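Local coordinates for aminofutalosine deaminase (Helicobacter pylori, PDB 7LKK), which deaminates aminofutalosine in the menaquinone pathway and, as a metal-dependent hydrolase of the amidohydrolase family, probably also converts adenosine to inosine, at residues E32-K44 with G49-L61. Sequence-based numbering, arbitrary orientation.
Sequences EVLEDYGVVFDEK and GDYHNLTLKYPHL
This contact is the open end of a beta hairpin, strands 37-41 and 45-50, together with the short helix 51-57 that follows it and packs against one face of its small mixed sheet. It lies away from the iron site and the inhibitor pocket. G38 and G49 form the antiparallel hydrogen-bonded pair. G38 N donates to G49 O at 2.7 Å. The return bond, G49 N to G38 O, is longer at 3.2 Å. Beyond this pair the second strand passes directly into the helix, and Y51 N donates to D36 O at 3.0 Å, nearly straight at 171°. D50 is the helix N-cap: its OD2 accepts from N53 N on the anti side, 28° out of the carboxylate plane.

The ring of Y37 lies flat over the peptide joining G49 and D50. D50 N sits 3.7 Å above the ring centre, and G49 C lies over the rim of the same face. L34 CD1 covers the opposite face. The edge of the Y51 ring faces G38 CA, and G38 has no side chain to stand in its way. The Y51 ring also extends to I18 of strand 17-21 and meets F65 of strand 62-66.

V40 points at the helix. Its CG1 is anti to the backbone N (chi1 -178°) and CG2 lies beside that N, which sends the two methyls to different partners. CG2 meets L54 CG and, more loosely, Y58 CD2, while CG1 meets L61 CD1 just past the helix. The Y58 hydroxyl is hydrogen-bonded to E47 of the hairpin's second strand. L54 also reaches the backbone of the first strand, where its CD2 rests 3.5 Å from G38 C.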
loop_
_atom_site.group_PDB
_atom_site.type_symbol
_atom_site.label_atom_id
_atom_site.label_comp_id
_atom_site.label_asym_id
_atom_site.label_seq_id
_atom_site.Cartn_x
_atom_site.Cartn_y
_atom_site.Cartn_z
ATOM N N GLU A 32 3.983 2.601 24.796
ATOM C CA GLU A 32 5.101 1.944 25.459
ATOM C C GLU A 32 5.419 0.601 24.816
ATOM O O GLU A 32 4.519 -0.173 24.473
ATOM C CB GLU A 32 4.781 1.746 26.939
ATOM C CG GLU A 32 5.942 1.995 27.875
ATOM C CD GLU A 32 5.492 2.095 29.318
ATOM O OE1 GLU A 32 4.508 2.817 29.577
ATOM O OE2 GLU A 32 6.115 1.448 30.186
ATOM N N VAL A 33 6.711 0.329 24.645
ATOM C CA VAL A 33 7.197 -0.951 24.146
ATOM C C VAL A 33 8.057 -1.581 25.231
ATOM O O VAL A 33 8.995 -0.949 25.732
ATOM C CB VAL A 33 7.995 -0.794 22.840
ATOM C CG1 VAL A 33 8.562 -2.138 22.406
ATOM C CG2 VAL A 33 7.113 -0.208 21.745
ATOM N N LEU A 34 7.740 -2.819 25.590
ATOM C CA LEU A 34 8.421 -3.521 26.666
ATOM C C LEU A 34 8.993 -4.832 26.147
ATOM O O LEU A 34 8.386 -5.494 25.298
ATOM C CB LEU A 34 7.472 -3.783 27.838
ATOM C CG LEU A 34 6.949 -2.514 28.513
ATOM C CD1 LEU A 34 5.808 -2.832 29.470
ATOM C CD2 LEU A 34 8.081 -1.797 29.235
ATOM N N GLU A 35 10.166 -5.195 26.654
ATOM C CA GLU A 35 10.871 -6.391 26.217
ATOM C C GLU A 35 10.701 -7.506 27.240
ATOM O O GLU A 35 10.784 -7.272 28.448
ATOM C CB GLU A 35 12.356 -6.096 25.996
ATOM C CG GLU A 35 12.613 -5.022 24.946
ATOM C CD GLU A 35 14.089 -4.763 24.714
ATOM O OE1 GLU A 35 14.867 -4.826 25.690
ATOM O OE2 GLU A 35 14.471 -4.497 23.554
ATOM N N ASP A 36 10.464 -8.720 26.738
ATOM C CA ASP A 36 10.337 -9.922 27.565
ATOM C C ASP A 36 9.294 -9.746 28.666
ATOM O O ASP A 36 9.488 -10.169 29.808
ATOM C CB ASP A 36 11.688 -10.323 28.158
ATOM C CG ASP A 36 12.693 -10.727 27.099
ATOM O OD1 ASP A 36 12.270 -11.244 26.044
ATOM O OD2 ASP A 36 13.904 -10.529 27.321
ATOM N N TYR A 37 8.176 -9.117 28.325
ATOM C CA TYR A 37 7.103 -8.892 29.282
ATOM C C TYR A 37 5.988 -9.912 29.084
ATOM O O TYR A 37 5.890 -10.575 28.047
ATOM C CB TYR A 37 6.547 -7.471 29.159
ATOM C CG TYR A 37 6.953 -6.562 30.297
ATOM C CD1 TYR A 37 8.289 -6.256 30.522
ATOM C CD2 TYR A 37 6.004 -6.011 31.147
ATOM C CE1 TYR A 37 8.668 -5.426 31.558
ATOM C CE2 TYR A 37 6.375 -5.178 32.189
ATOM C CZ TYR A 37 7.710 -4.892 32.389
ATOM O OH TYR A 37 8.087 -4.065 33.422
ATOM N N GLY A 38 5.128 -10.016 30.099
ATOM C CA GLY A 38 4.074 -11.003 30.100
ATOM C C GLY A 38 2.798 -10.424 30.690
ATOM O O GLY A 38 2.800 -9.341 31.277
ATOM N N VAL A 39 1.710 -11.165 30.503
ATOM C CA VAL A 39 0.384 -10.737 30.937
ATOM C C VAL A 39 -0.321 -11.916 31.595
ATOM O O VAL A 39 -0.382 -13.008 31.020
ATOM C CB VAL A 39 -0.463 -10.202 29.765
ATOM C CG1 VAL A 39 -1.880 -9.897 30.230
ATOM C CG2 VAL A 39 0.179 -8.964 29.154
ATOM N N VAL A 40 -0.845 -11.700 32.799
ATOM C CA VAL A 40 -1.745 -12.644 33.452
ATOM C C VAL A 40 -3.168 -12.207 33.153
ATOM O O VAL A 40 -3.505 -11.024 33.300
ATOM C CB VAL A 40 -1.501 -12.705 34.970
ATOM C CG1 VAL A 40 -2.422 -13.733 35.612
ATOM C CG2 VAL A 40 -0.053 -13.035 35.264
ATOM N N PHE A 41 -4.007 -13.148 32.730
ATOM C CA PHE A 41 -5.363 -12.791 32.347
ATOM C C PHE A 41 -6.296 -13.977 32.529
ATOM O O PHE A 41 -5.906 -15.132 32.341
ATOM C CB PHE A 41 -5.423 -12.301 30.891
ATOM C CG PHE A 41 -5.038 -13.346 29.875
ATOM C CD1 PHE A 41 -3.706 -13.603 29.592
ATOM C CD2 PHE A 41 -6.010 -14.058 29.190
ATOM C CE1 PHE A 41 -3.352 -14.559 28.656
ATOM C CE2 PHE A 41 -5.663 -15.015 28.251
ATOM C CZ PHE A 41 -4.332 -15.262 27.982
ATOM N N ASP A 42 -7.535 -13.670 32.915
ATOM C CA ASP A 42 -8.639 -14.608 32.775
ATOM C C ASP A 42 -9.526 -14.082 31.654
ATOM O O ASP A 42 -9.119 -14.094 30.489
ATOM C CB ASP A 42 -9.414 -14.764 34.088
ATOM C CG ASP A 42 -9.520 -13.464 34.868
ATOM O OD1 ASP A 42 -9.779 -12.412 34.248
ATOM O OD2 ASP A 42 -9.345 -13.495 36.105
ATOM N N GLU A 43 -10.713 -13.576 31.988
ATOM C CA GLU A 43 -11.489 -12.825 31.010
ATOM C C GLU A 43 -11.005 -11.387 30.887
ATOM O O GLU A 43 -11.206 -10.763 29.838
ATOM C CB GLU A 43 -12.976 -12.845 31.371
ATOM C CG GLU A 43 -13.655 -14.184 31.121
ATOM C CD GLU A 43 -13.722 -15.046 32.366
ATOM O OE1 GLU A 43 -13.115 -14.663 33.389
ATOM O OE2 GLU A 43 -14.373 -16.110 32.322
ATOM N N LYS A 44 -10.371 -10.857 31.928
ATOM C CA LYS A 44 -9.790 -9.526 31.916
ATOM C C LYS A 44 -8.288 -9.639 32.131
ATOM O O LYS A 44 -7.780 -10.673 32.575
ATOM C CB LYS A 44 -10.404 -8.632 33.003
ATOM C CG LYS A 44 -11.926 -8.574 32.999
ATOM C CD LYS A 44 -12.448 -7.831 31.782
ATOM C CE LYS A 44 -13.876 -7.350 32.001
ATOM N NZ LYS A 44 -14.876 -8.381 31.612
ATOM N N GLY A 49 3.807 -7.598 33.799
ATOM C CA GLY A 49 5.138 -7.540 34.375
ATOM C C GLY A 49 6.114 -8.341 33.545
ATOM O O GLY A 49 5.760 -8.933 32.520
ATOM N N ASP A 50 7.368 -8.328 33.997
ATOM C CA ASP A 50 8.392 -9.173 33.396
ATOM C C ASP A 50 7.933 -10.624 33.401
ATOM O O ASP A 50 7.426 -11.123 34.409
ATOM C CB ASP A 50 9.710 -9.026 34.158
ATOM C CG ASP A 50 10.777 -9.979 33.663
ATOM O OD1 ASP A 50 11.321 -9.745 32.562
ATOM O OD2 ASP A 50 11.069 -10.967 34.372
ATOM N N TYR A 51 8.107 -11.299 32.263
ATOM C CA TYR A 51 7.529 -12.631 32.108
ATOM C C TYR A 51 8.129 -13.618 33.101
ATOM O O TYR A 51 7.402 -14.380 33.749
ATOM C CB TYR A 51 7.716 -13.135 30.678
ATOM C CG TYR A 51 7.234 -14.555 30.500
ATOM C CD1 TYR A 51 5.881 -14.839 30.373
ATOM C CD2 TYR A 51 8.131 -15.615 30.471
ATOM C CE1 TYR A 51 5.436 -16.138 30.218
ATOM C CE2 TYR A 51 7.694 -16.916 30.315
ATOM C CZ TYR A 51 6.348 -17.172 30.190
ATOM O OH TYR A 51 5.916 -18.468 30.035
ATOM N N HIS A 52 9.459 -13.632 33.223
ATOM C CA HIS A 52 10.102 -14.561 34.147
ATOM C C HIS A 52 9.644 -14.317 35.579
ATOM O O HIS A 52 9.303 -15.259 36.305
ATOM C CB HIS A 52 11.623 -14.440 34.041
ATOM C CG HIS A 52 12.365 -15.358 34.962
ATOM N ND1 HIS A 52 12.349 -16.729 34.816
ATOM C CD2 HIS A 52 13.136 -15.103 36.045
ATOM C CE1 HIS A 52 13.084 -17.278 35.768
ATOM N NE2 HIS A 52 13.572 -16.313 36.527
ATOM N N ASN A 53 9.612 -13.049 36.000
ATOM C CA ASN A 53 9.129 -12.724 37.338
ATOM C C ASN A 53 7.666 -13.107 37.509
ATOM O O ASN A 53 7.243 -13.469 38.614
ATOM C CB ASN A 53 9.324 -11.236 37.621
ATOM C CG ASN A 53 10.777 -10.873 37.845
ATOM O OD1 ASN A 53 11.637 -11.746 37.962
ATOM N ND2 ASN A 53 11.059 -9.577 37.910
ATOM N N LEU A 54 6.881 -13.033 36.432
ATOM C CA LEU A 54 5.478 -13.422 36.505
ATOM C C LEU A 54 5.333 -14.921 36.736
ATOM O O LEU A 54 4.447 -15.359 37.480
ATOM C CB LEU A 54 4.762 -13.007 35.219
ATOM C CG LEU A 54 3.439 -12.248 35.314
ATOM C CD1 LEU A 54 3.476 -11.193 36.403
ATOM C CD2 LEU A 54 3.102 -11.620 33.964
ATOM N N THR A 55 6.198 -15.723 36.110
ATOM C CA THR A 55 6.128 -17.170 36.285
ATOM C C THR A 55 6.593 -17.595 37.671
ATOM O O THR A 55 6.136 -18.621 38.187
ATOM C CB THR A 55 6.962 -17.873 35.215
ATOM O OG1 THR A 55 8.311 -17.395 35.270
ATOM C CG2 THR A 55 6.387 -17.608 33.826
ATOM N N LEU A 56 7.500 -16.833 38.286
ATOM C CA LEU A 56 7.892 -17.122 39.662
ATOM C C LEU A 56 6.791 -16.730 40.638
ATOM O O LEU A 56 6.522 -17.454 41.606
ATOM C CB LEU A 56 9.189 -16.391 40.005
ATOM C CG LEU A 56 10.419 -16.690 39.149
ATOM C CD1 LEU A 56 11.549 -15.733 39.499
ATOM C CD2 LEU A 56 10.863 -18.135 39.322
ATOM N N LYS A 57 6.144 -15.586 40.402
ATOM C CA LYS A 57 5.066 -15.137 41.274
ATOM C C LYS A 57 3.850 -16.050 41.184
ATOM O O LYS A 57 3.137 -16.231 42.179
ATOM C CB LYS A 57 4.687 -13.697 40.922
ATOM C CG LYS A 57 3.618 -13.082 41.807
ATOM C CD LYS A 57 3.425 -11.610 41.469
ATOM C CE LYS A 57 2.398 -10.956 42.376
ATOM N NZ LYS A 57 2.277 -9.496 42.105
ATOM N N TYR A 58 3.600 -16.634 40.014
ATOM C CA TYR A 58 2.448 -17.507 39.780
ATOM C C TYR A 58 2.925 -18.815 39.162
ATOM O O TYR A 58 2.691 -19.083 37.977
ATOM C CB TYR A 58 1.419 -16.819 38.883
ATOM C CG TYR A 58 0.900 -15.518 39.448
ATOM C CD1 TYR A 58 0.056 -15.508 40.548
ATOM C CD2 TYR A 58 1.260 -14.299 38.887
ATOM C CE1 TYR A 58 -0.420 -14.324 41.072
ATOM C CE2 TYR A 58 0.789 -13.107 39.405
ATOM C CZ TYR A 58 -0.051 -13.126 40.497
ATOM O OH TYR A 58 -0.527 -11.945 41.021
ATOM N N PRO A 59 3.593 -19.667 39.947
ATOM C CA PRO A 59 4.211 -20.871 39.364
ATOM C C PRO A 59 3.225 -21.956 38.960
ATOM O O PRO A 59 3.623 -22.887 38.246
ATOM C CB PRO A 59 5.130 -21.365 40.485
ATOM C CG PRO A 59 4.498 -20.865 41.744
ATOM C CD PRO A 59 3.842 -19.554 41.396
ATOM N N HIS A 60 1.972 -21.885 39.405
ATOM C CA HIS A 60 0.969 -22.882 39.073
ATOM C C HIS A 60 0.060 -22.461 37.926
ATOM O O HIS A 60 -0.674 -23.302 37.414
ATOM C CB HIS A 60 0.099 -23.186 40.294
ATOM C CG HIS A 60 0.831 -23.862 41.405
ATOM N ND1 HIS A 60 1.220 -25.182 41.346
ATOM C CD2 HIS A 60 1.237 -23.401 42.611
ATOM C CE1 HIS A 60 1.832 -25.505 42.470
ATOM N NE2 HIS A 60 1.856 -24.442 43.255
ATOM N N LEU A 61 0.118 -21.219 37.468
ATOM C CA LEU A 61 -0.674 -20.810 36.311
ATOM C C LEU A 61 -0.012 -21.314 35.028
ATOM O O LEU A 61 1.228 -21.485 35.015
ATOM C CB LEU A 61 -0.782 -19.289 36.292
ATOM C CG LEU A 61 -1.625 -18.711 37.413
ATOM C CD1 LEU A 61 -1.748 -17.234 37.156
ATOM C CD2 LEU A 61 -2.970 -19.411 37.398
#